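Local coordinates for NIF3-related protein (PDB 2GX8) that is of unknown function but binds two zinc ions at a conserved dimetal site and carries an inserted domain thought to be regulatory, at residues 282-285 / 286-290; 236-239 / 240-244. One frame throughout, in Å; residues are numbered along the deposited sequence.

Contact 1: residues 282-285 / 286-290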
loop_
_atom_site.group_PDB
_atom_site.type_symbol
_atom_site.label_atom_id
_atom_site.label_comp_id
_atom_site.label_asym_id
_atom_site.label_seq_id
_atom_site.Cartn_x
_atom_site.Cartn_y
_atom_site.Cartn_z
ATOM N N GLY C 282 -38.194 21.130 -15.431
ATOM C CA GLY C 282 -38.086 21.660 -16.799
ATOM C C GLY C 282 -37.849 23.160 -16.878
ATOM O O GLY C 282 -36.996 23.602 -17.650
ATOM N N GLN C 283 -38.602 23.940 -16.096
ATOM C CA GLN C 283 -38.384 25.396 -16.049
ATOM C C GLN C 283 -37.244 25.826 -15.142
ATOM O O GLN C 283 -36.683 26.907 -15.323
ATOM C CB GLN C 283 -39.632 26.159 -15.673
ATOM C CG GLN C 283 -40.404 25.526 -14.598
ATOM C CD GLN C 283 -41.733 26.209 -14.407
ATOM O OE1 GLN C 283 -41.799 27.340 -13.909
ATOM N NE2 GLN C 283 -42.805 25.523 -14.794
ATOM N N PHE C 284 -36.920 25.010 -14.148
ATOM C CA PHE C 284 -35.764 25.317 -13.360
ATOM C C PHE C 284 -34.541 25.192 -14.251
ATOM O O PHE C 284 -33.686 26.063 -14.251
ATOM C CB PHE C 284 -35.635 24.439 -12.133
ATOM C CG PHE C 284 -34.334 24.643 -11.420
ATOM C CD1 PHE C 284 -34.070 25.848 -10.776
ATOM C CD2 PHE C 284 -33.366 23.641 -11.413
ATOM C CE1 PHE C 284 -32.865 26.052 -10.131
ATOM C CE2 PHE C 284 -32.144 23.825 -10.763
ATOM C CZ PHE C 284 -31.884 25.028 -10.126
ATOM N N ALA C 285 -34.466 24.096 -15.000
ATOM C CA ALA C 285 -33.396 23.848 -15.986
ATOM C C ALA C 285 -33.184 25.004 -16.957
ATOM O O ALA C 285 -32.041 25.315 -17.260
ATOM C CB ALA C 285 -33.693 22.627 -16.751
ATOM N N GLU C 286 -34.279 25.610 -17.453
ATOM C CA GLU C 286 -34.225 26.808 -18.309
ATOM C C GLU C 286 -33.617 27.955 -17.536
ATOM O O GLU C 286 -32.747 28.666 -18.047
ATOM C CB GLU C 286 -35.626 27.252 -18.801
ATOM C CG GLU C 286 -36.196 26.349 -19.874
ATOM C CD GLU C 286 -35.229 26.198 -21.050
ATOM O OE1 GLU C 286 -34.861 27.266 -21.602
ATOM O OE2 GLU C 286 -34.841 25.036 -21.404
ATOM N N HIS C 287 -34.098 28.134 -16.304
ATOM C CA HIS C 287 -33.586 29.160 -15.414
ATOM C C HIS C 287 -32.087 28.960 -15.205
ATOM O O HIS C 287 -31.349 29.922 -15.225
ATOM C CB HIS C 287 -34.308 29.146 -14.085
ATOM C CG HIS C 287 -33.816 30.185 -13.129
ATOM N ND1 HIS C 287 -33.051 29.878 -12.022
ATOM C CD2 HIS C 287 -33.968 31.533 -13.119
ATOM C CE1 HIS C 287 -32.752 30.990 -11.373
ATOM N NE2 HIS C 287 -33.286 32.010 -12.023
ATOM N N VAL C 288 -31.627 27.730 -15.026
ATOM C CA VAL C 288 -30.174 27.507 -14.933
ATOM C C VAL C 288 -29.430 27.997 -16.176
ATOM O O VAL C 288 -28.346 28.546 -16.057
ATOM C CB VAL C 288 -29.845 26.051 -14.664
ATOM C CG1 VAL C 288 -28.346 25.745 -14.903
ATOM C CG2 VAL C 288 -30.251 25.723 -13.247
ATOM N N LYS C 289 -30.038 27.856 -17.355
ATOM C CA LYS C 289 -29.375 28.246 -18.617
ATOM C C LYS C 289 -29.228 29.739 -18.788
ATOM O O LYS C 289 -28.175 30.224 -19.175
ATOM C CB LYS C 289 -30.076 27.636 -19.849
ATOM C CG LYS C 289 -30.137 26.115 -19.827
ATOM C CD LYS C 289 -30.270 25.469 -21.197
ATOM C CE LYS C 289 -31.596 25.730 -21.839
ATOM N NZ LYS C 289 -31.617 25.219 -23.237
ATOM N N GLN C 290 -30.301 30.461 -18.500
ATOM C CA GLN C 290 -30.327 31.903 -18.634
ATOM C C GLN C 290 -29.450 32.507 -17.567
ATOM O O GLN C 290 -28.621 33.384 -17.822
ATOM C CB GLN C 290 -31.793 32.396 -18.540
ATOM C CG GLN C 290 -32.017 33.906 -18.406
ATOM C CD GLN C 290 -31.964 34.410 -16.947
ATOM O OE1 GLN C 290 -31.587 35.556 -16.689
ATOM N NE2 GLN C 290 -32.339 33.548 -15.994
#
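The first torsions of Phe-284 and Val-288 bring a ring and a methyl together one helical turn apart. Phe-284 holds CG anti to its own N (chi1 172°), beside the carbonyl carbon, which brings the end of the ring back toward Val-288. Val-288 places CG2 beside its own N and anti to the carbonyl carbon. That methyl lies over one face of the phenyl ring, offset toward the rim, in a CH-pi contact. CG2 of Val-288 is 3.9 Å from the centroid of the Phe-284 ring and comes closest to Phe-284 CZ, at 3.6 Å. The backbone ties the same pair: Val-288 N donates to Phe-284 O at 2.8 Å. His-287 turns its ring edge to Phe-284, with ND1 4.3 Å from Phe-284 CE1. That nitrogen is buried without a polar partner in the model. Elsewhere on helix 281-292, Lys-289 NZ makes a long salt bridge of 3.7 Å to Glu-286 OE2. Lys-289 NZ forms a stronger salt bridge with the C-terminal carboxylate of Val-397 of the second subunit. Phe-284 and Val-288 pack on Val-333 and Val-353 of the sheet. Thus an apolar face joins helix to sheet, while Ala-285 and the charged end of Lys-289 meet the second subunit.

Contact 2: residues 236-239 / 240-244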
loop_
_atom_site.group_PDB
_atom_site.type_symbol
_atom_site.label_atom_id
_atom_site.label_comp_id
_atom_site.label_asym_id
_atom_site.label_seq_id
_atom_site.Cartn_x
_atom_site.Cartn_y
_atom_site.Cartn_z
ATOM N N LEU C 236 -5.880 33.142 13.376
ATOM C CA LEU C 236 -5.603 34.493 13.871
ATOM C C LEU C 236 -4.672 34.532 15.079
ATOM O O LEU C 236 -4.341 35.616 15.555
ATOM C CB LEU C 236 -6.892 35.259 14.214
ATOM C CG LEU C 236 -7.831 35.806 13.133
ATOM C CD1 LEU C 236 -8.968 36.597 13.787
ATOM C CD2 LEU C 236 -7.092 36.690 12.116
ATOM N N GLN C 237 -4.244 33.366 15.566
ATOM C CA GLN C 237 -3.388 33.302 16.760
ATOM C C GLN C 237 -2.145 34.224 16.703
ATOM O O GLN C 237 -1.966 35.113 17.549
ATOM C CB GLN C 237 -3.002 31.847 17.122
ATOM C CG GLN C 237 -2.288 31.731 18.497
ATOM C CD GLN C 237 -1.903 30.317 18.907
ATOM O OE1 GLN C 237 -0.838 30.116 19.483
ATOM N NE2 GLN C 237 -2.765 29.339 18.631
ATOM N N ARG C 238 -1.320 34.034 15.690
ATOM C CA ARG C 238 -0.079 34.788 15.575
ATOM C C ARG C 238 -0.271 36.318 15.639
ATOM O O ARG C 238 0.356 36.998 16.462
ATOM C CB ARG C 238 0.674 34.342 14.320
ATOM C CG ARG C 238 2.064 34.900 14.214
ATOM C CD ARG C 238 2.785 34.248 13.067
ATOM N NE ARG C 238 3.904 35.058 12.604
ATOM C CZ ARG C 238 3.780 36.023 11.699
ATOM N NH1 ARG C 238 2.580 36.292 11.192
ATOM N NH2 ARG C 238 4.845 36.721 11.303
ATOM N N LYS C 239 -1.159 36.833 14.790
ATOM C CA LYS C 239 -1.490 38.255 14.736
ATOM C C LYS C 239 -2.067 38.758 16.068
ATOM O O LYS C 239 -1.647 39.796 16.569
ATOM C CB LYS C 239 -2.444 38.541 13.560
ATOM C CG LYS C 239 -3.091 39.907 13.607
ATOM C CD LYS C 239 -3.872 40.258 12.356
ATOM C CE LYS C 239 -4.369 41.694 12.474
ATOM N NZ LYS C 239 -4.886 42.236 11.194
ATOM N N VAL C 240 -3.005 38.011 16.646
ATOM C CA VAL C 240 -3.637 38.400 17.910
ATOM C C VAL C 240 -2.679 38.403 19.125
ATOM O O VAL C 240 -2.737 39.308 19.969
ATOM C CB VAL C 240 -4.920 37.563 18.186
ATOM C CG1 VAL C 240 -5.401 37.752 19.609
ATOM C CG2 VAL C 240 -6.036 37.909 17.170
ATOM N N ILE C 241 -1.798 37.405 19.203
ATOM C CA ILE C 241 -0.797 37.326 20.273
ATOM C C ILE C 241 0.197 38.497 20.148
ATOM O O ILE C 241 0.560 39.120 21.145
ATOM C CB ILE C 241 -0.049 35.927 20.290
ATOM C CG1 ILE C 241 -1.021 34.767 20.574
ATOM C CG2 ILE C 241 1.107 35.881 21.287
ATOM C CD1 ILE C 241 -1.937 34.993 21.750
ATOM N N LYS C 242 0.614 38.808 18.922
ATOM C CA LYS C 242 1.561 39.892 18.698
ATOM C C LYS C 242 1.002 41.253 19.126
ATOM O O LYS C 242 1.704 42.040 19.768
ATOM C CB LYS C 242 2.022 39.922 17.232
ATOM C CG LYS C 242 2.976 41.074 16.905
ATOM C CD LYS C 242 3.477 41.039 15.485
ATOM C CE LYS C 242 4.500 39.951 15.278
ATOM N NZ LYS C 242 5.187 40.124 13.973
ATOM N N ALA C 243 -0.256 41.518 18.776
ATOM C CA ALA C 243 -0.936 42.768 19.131
ATOM C C ALA C 243 -1.130 42.866 20.639
ATOM O O ALA C 243 -0.972 43.933 21.251
ATOM C CB ALA C 243 -2.277 42.849 18.432
ATOM N N MET C 244 -1.480 41.733 21.228
ATOM C CA MET C 244 -1.682 41.617 22.656
ATOM C C MET C 244 -0.386 41.971 23.408
ATOM O O MET C 244 -0.395 42.832 24.309
ATOM C CB MET C 244 -2.068 40.184 22.951
ATOM C CG MET C 244 -2.465 39.899 24.360
ATOM S SD MET C 244 -2.518 38.108 24.596
ATOM C CE MET C 244 -0.783 37.711 24.748
#
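This is an i to i+4 contact within the first turns of helix 237-247, a surface helix that packs on one side against a beta sheet. Four successive backbone hydrogen bonds build it. Val-240 N donates to Leu-236 O at 3.0 Å, and Ile-241 N to Gln-237 O at 2.8 Å. Lys-242 N and Ala-243 N continue the series to the carbonyls of Arg-238 and Lys-239. All four are fairly straight at the hydrogen, with N-H...O angles of 157° to 167°.

The side chains follow the same spacing. Gln-237 and Ile-241 lie side by side and point the same way, and the aliphatic part of the glutamine does the touching: Gln-237 CG is 3.9 Å from Ile-241 CG1. The isoleucine sets CG1 beside its own N (chi1 -63°), which also brings CG1 to 3.2 Å from Gln-237 O. Val-240 uses CG2 in a similar way, 4.1 Å from Leu-236 CB. Arg-238 and Lys-242 form a basic pair on the exposed side. NH2 of Arg-238 and NZ of Lys-242 are 4.3 Å apart, probably a mild repulsion, which solvent would be expected to screen, as both residues are exposed.

The inner side of the helix is largely apolar. Ile-241 rests on Tyr-255 of strand 255-260 and on Val-164 of strand 150-168. Met-244 spans Val-164 and Val-166. Gln-237, which is partly exposed, lies on Val-257. Val-240 turns to Leu-180 of helix 170-182 and to Ala-183 and Ala-185 just beyond it, so the helix packs against both the sheet and its neighbouring helix.

How the contacts relate
Both contacts are single-helix contacts, and they come in series along the chain. Contact 2, on helix 237-247, closes before contact 1 opens on helix 281-292. Strands 255-260, 262-268 and 270-280 run between the two helices. The centres lie about 48 Å apart, on opposite sides of the chain's centre, and their nearest atoms are about 35 Å apart. The helices lie on different strands: contact 2 meets 150-168 and 255-260, contact 1 meets 270-280, 306-313, 331-335 and 351-354. Strand 150-168 pairs with 270-280, which joins the two parts. Contact 1 lies at a subunit interface, whereas no other chain of the assembly touches contact 2. This is consistent with two helices in separate lobes.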